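Local coordinates for replicase polyprotein 1a (Avian infectious bronchitis virus, PDB 3LD1) that is of unknown function but forms an elongated part of non-structural protein 2, which is probably cut from the coronavirus replicase polyprotein, at residues A252-T256 with T257-F261; I5-S8 with K9-E13; D270-P273 with N274-R277; S319-G323 with G324-Y328. The protein carries 3 engineered substitutions. All coordinates share one frame; numbering follows the deposited sequence.

Contact 1: residues A252-T256 with T257-F261. Engineered in segment 257-261: F258 (natural residue Leu).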
loop_
_atom_site.group_PDB
_atom_site.type_symbol
_atom_site.label_atom_id
_atom_site.label_comp_id
_atom_site.label_asym_id
_atom_site.label_seq_id
_atom_site.Cartn_x
_atom_site.Cartn_y
_atom_site.Cartn_z
ATOM N N ALA A 252 -5.999 -13.290 -23.086
ATOM C CA ALA A 252 -5.155 -12.458 -22.246
ATOM C C ALA A 252 -4.877 -11.120 -22.904
ATOM O O ALA A 252 -5.160 -10.941 -24.088
ATOM C CB ALA A 252 -3.851 -13.170 -21.990
ATOM N N LYS A 253 -4.219 -10.231 -22.158
ATOM C CA LYS A 253 -3.948 -8.889 -22.567
ATOM C C LYS A 253 -2.519 -8.825 -22.950
ATOM O O LYS A 253 -1.687 -9.258 -22.169
ATOM C CB LYS A 253 -4.208 -7.939 -21.374
ATOM C CG LYS A 253 -5.654 -7.703 -21.109
ATOM C CD LYS A 253 -6.318 -7.031 -22.336
ATOM C CE LYS A 253 -7.844 -6.729 -22.090
ATOM N NZ LYS A 253 -8.296 -5.938 -23.290
ATOM N N ILE A 254 -2.165 -8.233 -24.092
ATOM C CA ILE A 254 -0.741 -8.287 -24.479
ATOM C C ILE A 254 0.025 -7.003 -24.259
ATOM O O ILE A 254 -0.413 -5.912 -24.588
ATOM C CB ILE A 254 -0.518 -8.752 -25.954
ATOM C CG1 ILE A 254 -1.362 -10.010 -26.304
ATOM C CG2 ILE A 254 0.976 -8.938 -26.235
ATOM C CD1 ILE A 254 -1.007 -11.330 -25.555
ATOM N N PHE A 255 1.208 -7.133 -23.700
ATOM C CA PHE A 255 2.087 -6.010 -23.582
ATOM C C PHE A 255 3.417 -6.614 -23.762
ATOM O O PHE A 255 3.797 -7.484 -22.926
ATOM C CB PHE A 255 2.042 -5.423 -22.169
ATOM C CG PHE A 255 3.008 -4.280 -21.973
ATOM C CD1 PHE A 255 2.684 -2.993 -22.434
ATOM C CD2 PHE A 255 4.238 -4.488 -21.367
ATOM C CE1 PHE A 255 3.582 -1.934 -22.273
ATOM C CE2 PHE A 255 5.155 -3.434 -21.188
ATOM C CZ PHE A 255 4.837 -2.152 -21.635
ATOM N N THR A 256 4.120 -6.237 -24.833
ATOM C CA THR A 256 5.545 -6.626 -24.878
ATOM C C THR A 256 5.802 -8.199 -24.932
ATOM O O THR A 256 5.084 -8.924 -25.583
ATOM C CB THR A 256 6.052 -5.923 -23.679
ATOM O OG1 THR A 256 6.129 -4.553 -24.065
ATOM C CG2 THR A 256 7.360 -6.398 -23.155
ATOM N N THR A 257 6.819 -8.705 -24.245
ATOM C CA THR A 257 7.077 -10.137 -24.100
ATOM C C THR A 257 6.140 -10.807 -23.024
ATOM O O THR A 257 6.417 -11.927 -22.533
ATOM C CB THR A 257 8.574 -10.349 -23.742
ATOM O OG1 THR A 257 8.987 -9.410 -22.729
ATOM C CG2 THR A 257 9.491 -10.153 -24.985
ATOM N N PHE A 258 5.037 -10.143 -22.655
ATOM C CA PHE A 258 4.256 -10.586 -21.509
ATOM C C PHE A 258 2.833 -10.808 -21.872
ATOM O O PHE A 258 2.349 -10.135 -22.773
ATOM C CB PHE A 258 4.303 -9.559 -20.350
ATOM C CG PHE A 258 5.652 -9.419 -19.731
ATOM C CD1 PHE A 258 6.460 -8.328 -20.039
ATOM C CD2 PHE A 258 6.122 -10.385 -18.850
ATOM C CE1 PHE A 258 7.733 -8.188 -19.487
ATOM C CE2 PHE A 258 7.387 -10.287 -18.287
ATOM C CZ PHE A 258 8.213 -9.195 -18.609
ATOM N N ALA A 259 2.171 -11.698 -21.106
ATOM C CA ALA A 259 0.729 -11.968 -21.200
ATOM C C ALA A 259 0.041 -11.951 -19.837
ATOM O O ALA A 259 0.590 -12.440 -18.845
ATOM C CB ALA A 259 0.478 -13.285 -21.860
ATOM N N PHE A 260 -1.183 -11.446 -19.814
ATOM C CA PHE A 260 -1.824 -11.163 -18.583
ATOM C C PHE A 260 -3.195 -11.784 -18.602
ATOM O O PHE A 260 -4.117 -11.243 -19.226
ATOM C CB PHE A 260 -1.941 -9.643 -18.435
ATOM C CG PHE A 260 -0.638 -8.981 -18.136
ATOM C CD1 PHE A 260 0.205 -8.586 -19.146
ATOM C CD2 PHE A 260 -0.240 -8.763 -16.824
ATOM C CE1 PHE A 260 1.449 -7.998 -18.851
ATOM C CE2 PHE A 260 1.011 -8.195 -16.509
ATOM C CZ PHE A 260 1.852 -7.805 -17.510
ATOM N N PHE A 261 -3.288 -12.922 -17.905
ATOM C CA PHE A 261 -4.431 -13.773 -17.885
ATOM C C PHE A 261 -5.279 -13.384 -16.697
ATOM O O PHE A 261 -4.987 -12.397 -16.034
ATOM C CB PHE A 261 -3.908 -15.177 -17.775
ATOM C CG PHE A 261 -3.510 -15.772 -19.110
ATOM C CD1 PHE A 261 -2.188 -15.977 -19.428
ATOM C CD2 PHE A 261 -4.490 -16.082 -20.079
ATOM C CE1 PHE A 261 -1.825 -16.489 -20.685
ATOM C CE2 PHE A 261 -4.132 -16.583 -21.301
ATOM C CZ PHE A 261 -2.781 -16.768 -21.608
#
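K253 and F255 lie across from F260 and F258 as antiparallel hydrogen-bonded pairs, on short strands whose axes come within 5.0 Å at an angle of 154°. Next to the turn, F258 N reaches F255 O at 2.9 Å, while the return bond from F255 N to F258 O is weak. Further along, K253 N meets F260 O at 3.1 Å, and F260 N answers weakly to K253 O. On the face shared by K253, F255, F258 and F260, K253 O lies in the plane of the F260 ring, at its CD1 edge, and F260 CE1 touches F255 CB at 4.2 Å. The engineered F258, a leucine in the natural protein, sets CD1 3.8 Å from T256 CG2.

The motif is a beta hairpin with a two-residue loop, a type II' turn from F255 to F258, T256 taking the first corner (phi 64°) and T257 the second. Strand 258-260 pairs in turn with 265-269, extending the hairpin into an antiparallel sheet. T256 OG1 sits above one face of the F255 ring. K253 bends at chi2, which carries its amine away from the partner strand to N247 OD1 and the carbonyls of L245 and E243. On the opposite face, I254 CD1 approaches A259 CB at 4.4 Å. Past the last pair, A252 CB makes a CH-pi contact with F261, 3.6 Å from the ring centroid and 16° off its normal.

Contact 2: residues I5-S8 with K9-E13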
loop_
_atom_site.group_PDB
_atom_site.type_symbol
_atom_site.label_atom_id
_atom_site.label_comp_id
_atom_site.label_asym_id
_atom_site.label_seq_id
_atom_site.Cartn_x
_atom_site.Cartn_y
_atom_site.Cartn_z
ATOM N N ILE A 5 -3.268 13.480 35.401
ATOM C CA ILE A 5 -3.255 14.739 34.657
ATOM C C ILE A 5 -4.556 14.874 33.838
ATOM O O ILE A 5 -4.838 14.067 32.962
ATOM C CB ILE A 5 -1.939 14.920 33.815
ATOM C CG1 ILE A 5 -0.726 14.982 34.766
ATOM C CG2 ILE A 5 -2.006 16.185 32.895
ATOM C CD1 ILE A 5 -0.140 13.634 35.044
ATOM N N LEU A 6 -5.342 15.896 34.148
ATOM C CA LEU A 6 -6.559 16.123 33.400
ATOM C C LEU A 6 -6.334 16.912 32.082
ATOM O O LEU A 6 -5.985 18.085 32.121
ATOM C CB LEU A 6 -7.631 16.800 34.271
ATOM C CG LEU A 6 -7.891 16.142 35.660
ATOM C CD1 LEU A 6 -8.839 17.110 36.411
ATOM C CD2 LEU A 6 -8.425 14.634 35.602
ATOM N N VAL A 7 -6.522 16.282 30.917
ATOM C CA VAL A 7 -6.224 17.011 29.718
ATOM C C VAL A 7 -7.435 17.226 28.867
ATOM O O VAL A 7 -8.093 16.281 28.415
ATOM C CB VAL A 7 -4.928 16.572 28.950
ATOM C CG1 VAL A 7 -4.294 15.314 29.519
ATOM C CG2 VAL A 7 -5.172 16.503 27.531
ATOM N N SER A 8 -7.733 18.514 28.738
ATOM C CA SER A 8 -8.800 19.012 27.960
ATOM C C SER A 8 -8.908 18.356 26.572
ATOM O O SER A 8 -7.996 18.417 25.747
ATOM C CB SER A 8 -8.585 20.476 27.826
ATOM O OG SER A 8 -9.826 21.034 27.701
ATOM N N LYS A 9 -10.035 17.702 26.363
ATOM C CA LYS A 9 -10.345 16.976 25.142
ATOM C C LYS A 9 -10.189 17.829 23.888
ATOM O O LYS A 9 -9.826 17.282 22.825
ATOM C CB LYS A 9 -11.777 16.369 25.204
ATOM C CG LYS A 9 -11.902 15.099 26.064
ATOM C CD LYS A 9 -13.336 14.802 26.549
ATOM C CE LYS A 9 -13.681 13.339 26.328
ATOM N NZ LYS A 9 -14.579 13.049 27.375
ATOM N N ASP A 10 -10.423 19.144 24.016
ATOM C CA ASP A 10 -10.312 20.107 22.898
ATOM C C ASP A 10 -8.904 20.650 22.647
ATOM O O ASP A 10 -8.768 21.537 21.795
ATOM C CB ASP A 10 -11.246 21.318 23.119
ATOM C CG ASP A 10 -10.950 22.043 24.448
ATOM O OD1 ASP A 10 -11.489 23.144 24.708
ATOM O OD2 ASP A 10 -10.156 21.470 25.241
ATOM N N ILE A 11 -7.868 20.179 23.368
ATOM C CA ILE A 11 -6.560 20.826 23.154
ATOM C C ILE A 11 -6.173 20.930 21.647
ATOM O O ILE A 11 -6.468 19.999 20.860
ATOM C CB ILE A 11 -5.481 20.148 23.932
ATOM C CG1 ILE A 11 -5.493 18.642 23.668
ATOM C CG2 ILE A 11 -5.620 20.487 25.469
ATOM C CD1 ILE A 11 -4.239 18.018 24.207
ATOM N N PRO A 12 -5.555 22.059 21.226
ATOM C CA PRO A 12 -5.223 22.195 19.775
ATOM C C PRO A 12 -4.255 21.158 19.313
ATOM O O PRO A 12 -3.579 20.546 20.145
ATOM C CB PRO A 12 -4.668 23.626 19.604
ATOM C CG PRO A 12 -4.577 24.256 20.994
ATOM C CD PRO A 12 -5.197 23.244 22.033
ATOM N N GLU A 13 -4.231 20.904 17.996
ATOM C CA GLU A 13 -3.412 19.827 17.410
ATOM C C GLU A 13 -1.958 19.981 17.851
ATOM O O GLU A 13 -1.225 19.000 18.037
ATOM C CB GLU A 13 -3.368 19.915 15.875
ATOM C CG GLU A 13 -4.576 19.575 15.036
ATOM C CD GLU A 13 -5.692 20.603 15.181
ATOM O OE1 GLU A 13 -5.558 21.694 15.817
ATOM O OE2 GLU A 13 -6.756 20.299 14.649
#
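S8 gives its hydroxyl to D10: OG donates to OD2 at 2.5 Å, a short bond that meets the carboxylate oxygen on its syn side and 23° out of the carboxylate plane. Both side chains are turned for it. S8 OG lies on the far side of CB from the backbone N (chi1 -151°), and D10 CG is tucked between its own N and carbonyl carbon, which folds the acid back over the start of the loop. The second bond is made by the backbone, where I11 N reaches S8 O at 3.0 Å in a fairly straight approach (160° at the hydrogen).

That backbone bond closes a type I beta turn from S8 to I11, with K9 and D10 at its corners. The turn ends strand 4-8 and redirects the chain toward helix 13-20, for which P12 stands at the N-cap position; the serine-aspartate bond ties the first residue of the turn to the third.

Around S8 O, I11 also supplies carbon. Its CG2 comes to 3.2 Å of that oxygen and CG1 to 3.3 Å of the same atom, so the branched side chain covers the carbonyl that its own amide grips. I11 CD1 reaches V7 CG2 at 3.8 Å, the two side chains meeting at a slant. V7 continues this packing onto L61 of strand 57-64 and L19 of helix 13-20, and I11 onto C16 of the same helix. The K9 side chain touches D65, and the K9 carbonyl receives a weak hydrogen bond from Q45.

Contact 3: residues D270-P273 with N274-R277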
loop_
_atom_site.group_PDB
_atom_site.type_symbol
_atom_site.label_atom_id
_atom_site.label_comp_id
_atom_site.label_asym_id
_atom_site.label_seq_id
_atom_site.Cartn_x
_atom_site.Cartn_y
_atom_site.Cartn_z
ATOM N N ASP A 270 9.472 -17.524 -27.120
ATOM C CA ASP A 270 9.436 -18.108 -28.429
ATOM C C ASP A 270 10.281 -19.345 -28.384
ATOM O O ASP A 270 11.244 -19.375 -27.697
ATOM C CB ASP A 270 10.005 -17.171 -29.478
ATOM C CG ASP A 270 9.211 -15.868 -29.629
ATOM O OD1 ASP A 270 9.789 -14.975 -30.288
ATOM O OD2 ASP A 270 8.050 -15.728 -29.136
ATOM N N ASN A 271 9.931 -20.352 -29.157
ATOM C CA ASN A 271 10.779 -21.547 -29.303
ATOM C C ASN A 271 11.139 -22.196 -27.965
ATOM O O ASN A 271 12.330 -22.341 -27.628
ATOM C CB ASN A 271 12.044 -21.234 -30.107
ATOM C CG ASN A 271 11.725 -20.690 -31.447
ATOM O OD1 ASN A 271 11.257 -21.407 -32.303
ATOM N ND2 ASN A 271 11.951 -19.393 -31.636
ATOM N N ILE A 272 10.099 -22.563 -27.198
ATOM C CA ILE A 272 10.334 -23.188 -25.886
ATOM C C ILE A 272 11.107 -24.448 -26.213
ATOM O O ILE A 272 10.904 -25.062 -27.252
ATOM C CB ILE A 272 9.093 -23.549 -25.107
ATOM C CG1 ILE A 272 8.385 -24.731 -25.767
ATOM C CG2 ILE A 272 8.171 -22.323 -24.952
ATOM C CD1 ILE A 272 6.974 -24.758 -25.487
ATOM N N PRO A 273 12.079 -24.751 -25.376
ATOM C CA PRO A 273 12.981 -25.818 -25.674
ATOM C C PRO A 273 12.169 -27.064 -25.618
ATOM O O PRO A 273 11.181 -27.120 -24.860
ATOM C CB PRO A 273 13.968 -25.777 -24.494
ATOM C CG PRO A 273 13.830 -24.370 -23.942
ATOM C CD PRO A 273 12.412 -24.056 -24.123
ATOM N N ASN A 274 12.559 -28.018 -26.460
ATOM C CA ASN A 274 12.087 -29.380 -26.368
ATOM C C ASN A 274 10.696 -29.635 -26.941
ATOM O O ASN A 274 10.055 -30.613 -26.591
ATOM C CB ASN A 274 12.175 -29.825 -24.900
ATOM C CG ASN A 274 13.630 -29.927 -24.404
ATOM O OD1 ASN A 274 14.564 -30.403 -25.125
ATOM N ND2 ASN A 274 13.833 -29.478 -23.184
ATOM N N ALA A 275 10.284 -28.782 -27.864
ATOM C CA ALA A 275 9.086 -28.942 -28.670
ATOM C C ALA A 275 9.446 -28.527 -30.085
ATOM O O ALA A 275 10.541 -28.031 -30.327
ATOM C CB ALA A 275 8.034 -28.012 -28.145
ATOM N N PRO A 276 8.536 -28.680 -31.038
ATOM C CA PRO A 276 8.899 -28.124 -32.377
ATOM C C PRO A 276 9.292 -26.590 -32.458
ATOM O O PRO A 276 8.776 -25.718 -31.693
ATOM C CB PRO A 276 7.659 -28.426 -33.244
ATOM C CG PRO A 276 7.029 -29.616 -32.503
ATOM C CD PRO A 276 7.240 -29.366 -31.029
ATOM N N ARG A 277 10.212 -26.296 -33.396
ATOM C CA ARG A 277 10.587 -24.929 -33.707
ATOM C C ARG A 277 9.325 -24.139 -33.841
ATOM O O ARG A 277 8.346 -24.587 -34.536
ATOM C CB ARG A 277 11.348 -24.854 -35.053
ATOM C CG ARG A 277 12.906 -24.728 -34.884
ATOM C CD ARG A 277 13.247 -23.705 -33.757
ATOM N NE ARG A 277 13.733 -22.433 -34.253
ATOM C CZ ARG A 277 14.541 -21.642 -33.566
ATOM N NH1 ARG A 277 14.925 -22.004 -32.352
ATOM N NH2 ARG A 277 14.971 -20.506 -34.101
#
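A type II beta turn from I272 to A275 forms part of the surface loop between strands 265-269 and 281-285. P273 takes the first corner and N274 the second, where the positive phi (79°) of this turn type is met by an asparagine. The turn is open: I272 O and A275 N stand 3.8 Å apart, and no hydrogen bond joins the two halves. Across it, I272 CG1 meets A275 CB at 4.1 Å.

Further round the loop, N271 meets R277 face to face. The amide and guanidinium planes are only 17° apart and stacked, with N271 OD1 3.2 Å above the guanidinium plane and offset toward its rim. R277 points away at its base, and bends at chi2 and chi3 bring its flat end back over the amide. This exposed residue also touches a crystal neighbour, so its pose may owe something to crystal packing. Although N271 OD1 comes to 3.3 Å of R277 NE, the angle is too poor for a hydrogen bond; the oxygen instead accepts one from G278 N.

What the stack contributes is therefore probably dispersion and a modest electrostatic attraction between amide oxygen and cationic face.

Contact 4: residues S319-G323 with G324-Y328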
loop_
_atom_site.group_PDB
_atom_site.type_symbol
_atom_site.label_atom_id
_atom_site.label_comp_id
_atom_site.label_asym_id
_atom_site.label_seq_id
_atom_site.Cartn_x
_atom_site.Cartn_y
_atom_site.Cartn_z
ATOM N N SER A 319 -0.041 -32.153 -22.152
ATOM C CA SER A 319 0.256 -30.953 -22.863
ATOM C C SER A 319 -0.183 -31.189 -24.260
ATOM O O SER A 319 -0.259 -32.337 -24.672
ATOM C CB SER A 319 1.749 -30.647 -22.810
ATOM O OG SER A 319 2.513 -31.741 -23.215
ATOM N N ALA A 320 -0.540 -30.117 -24.962
ATOM C CA ALA A 320 -0.914 -30.134 -26.364
ATOM C C ALA A 320 -0.489 -28.788 -26.925
ATOM O O ALA A 320 -0.567 -27.762 -26.238
ATOM C CB ALA A 320 -2.461 -30.320 -26.504
ATOM N N ILE A 321 0.029 -28.768 -28.138
ATOM C CA ILE A 321 0.370 -27.479 -28.692
ATOM C C ILE A 321 -0.800 -26.888 -29.454
ATOM O O ILE A 321 -1.088 -27.339 -30.523
ATOM C CB ILE A 321 1.580 -27.572 -29.605
ATOM C CG1 ILE A 321 2.805 -27.858 -28.728
ATOM C CG2 ILE A 321 1.695 -26.273 -30.388
ATOM C CD1 ILE A 321 3.912 -28.447 -29.472
ATOM N N LEU A 322 -1.427 -25.859 -28.902
ATOM C CA LEU A 322 -2.623 -25.237 -29.501
ATOM C C LEU A 322 -2.360 -23.813 -29.921
ATOM O O LEU A 322 -1.630 -23.057 -29.223
ATOM C CB LEU A 322 -3.788 -25.308 -28.525
ATOM C CG LEU A 322 -3.995 -26.720 -27.899
ATOM C CD1 LEU A 322 -5.030 -26.655 -26.772
ATOM C CD2 LEU A 322 -4.491 -27.696 -28.926
ATOM N N GLY A 323 -2.872 -23.440 -31.095
ATOM C CA GLY A 323 -2.566 -22.119 -31.636
ATOM C C GLY A 323 -1.089 -21.783 -31.445
ATOM O O GLY A 323 -0.750 -20.683 -31.108
ATOM N N GLY A 324 -0.207 -22.748 -31.601
ATOM C CA GLY A 324 1.228 -22.491 -31.557
ATOM C C GLY A 324 1.833 -22.346 -30.190
ATOM O O GLY A 324 3.018 -22.036 -30.104
ATOM N N HIS A 325 1.021 -22.565 -29.152
ATOM C CA HIS A 325 1.413 -22.425 -27.742
ATOM C C HIS A 325 1.264 -23.740 -26.995
ATOM O O HIS A 325 0.196 -24.426 -27.107
ATOM C CB HIS A 325 0.439 -21.508 -27.005
ATOM C CG HIS A 325 0.529 -20.083 -27.414
ATOM N ND1 HIS A 325 -0.129 -19.588 -28.525
ATOM C CD2 HIS A 325 1.191 -19.037 -26.863
ATOM C CE1 HIS A 325 0.144 -18.298 -28.657
ATOM N NE2 HIS A 325 0.973 -17.951 -27.685
ATOM N N LEU A 326 2.229 -24.020 -26.128
ATOM C CA LEU A 326 2.220 -25.225 -25.312
ATOM C C LEU A 326 1.223 -25.032 -24.204
ATOM O O LEU A 326 1.416 -24.172 -23.317
ATOM C CB LEU A 326 3.562 -25.503 -24.696
ATOM C CG LEU A 326 4.122 -26.922 -24.699
ATOM C CD1 LEU A 326 5.050 -27.119 -23.497
ATOM C CD2 LEU A 326 3.089 -28.022 -24.724
ATOM N N CYS A 327 0.117 -25.790 -24.281
ATOM C CA CYS A 327 -0.936 -25.654 -23.314
ATOM C C CYS A 327 -1.079 -26.933 -22.499
ATOM O O CYS A 327 -0.449 -27.943 -22.781
ATOM C CB CYS A 327 -2.252 -25.339 -24.003
ATOM S SG CYS A 327 -2.366 -23.812 -24.892
ATOM N N TYR A 328 -1.884 -26.855 -21.457
ATOM C CA TYR A 328 -2.290 -27.977 -20.657
ATOM C C TYR A 328 -3.671 -28.297 -21.127
ATOM O O TYR A 328 -4.499 -27.399 -21.397
ATOM C CB TYR A 328 -2.431 -27.545 -19.231
ATOM C CG TYR A 328 -2.885 -28.629 -18.274
ATOM C CD1 TYR A 328 -2.011 -29.669 -17.904
ATOM C CD2 TYR A 328 -4.197 -28.605 -17.713
ATOM C CE1 TYR A 328 -2.432 -30.652 -17.027
ATOM C CE2 TYR A 328 -4.618 -29.582 -16.826
ATOM C CZ TYR A 328 -3.735 -30.608 -16.480
ATOM O OH TYR A 328 -4.107 -31.583 -15.574
#
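H325 turns its ring back onto the hairpin loop: ND1 donates to G323 O at 2.9 Å, with the oxygen 25° out of the ring plane. The loop is a type I' turn, and both corners, G323 and G324, adopt the positive phi it requires. Beneath it, L322 and H325 form a hydrogen-bonded pair, with H325 N to L322 O at 2.7 Å and L322 N to H325 O at 2.8 Å. A second such pair follows two residues along each strand, where C327 N reaches A320 O at 2.9 Å and A320 N returns the bond to C327 O. Between them, I321 and L326 form a non-hydrogen-bonded pair, and L326 CD2 packs 4.0 Å from I321 CG1. L326 CD2 also lies 3.5 Å from S319 CB. The other face joins L322 CD1 to C327 CB at 4.1 Å.

Neighbours hold these groups in place. The H325 ring stacks with F249 and also meets F282 of strand 281-285, while Y328 OH is bonded to E314 O. Strand 316-322 runs parallel to 291-298, and 325-332 pairs antiparallel with 335-342, so the hairpin lies in a mixed sheet, and near its turn G324 and L326 make backbone hydrogen bonds with K280.

In the fold
Contacts 1 and 4 show the same principle in two sheets: tight antiparallel hairpins, each half buried, with paired backbone bonds beneath a two-residue turn, though in contact 1 one bond of each pair is weak. They differ at the corner, threonines in contact 1 and glycines in contact 4, and in their packing, largely aromatic in contact 1 and aliphatic in contact 4. Contacts 2 and 3 are surface turns. Contact 2 pairs a serine-aspartate bond with a backbone turn bond; contact 3 relies on a stack with no hydrogen bond across its segments. Contact 3 touches contact 4, I272 CD1 lying 3.6 Å from L326 CB, whereas contact 1 does not, its nearest atoms being about 7 Å from contact 4. Contact 2 lies across the chain's centre.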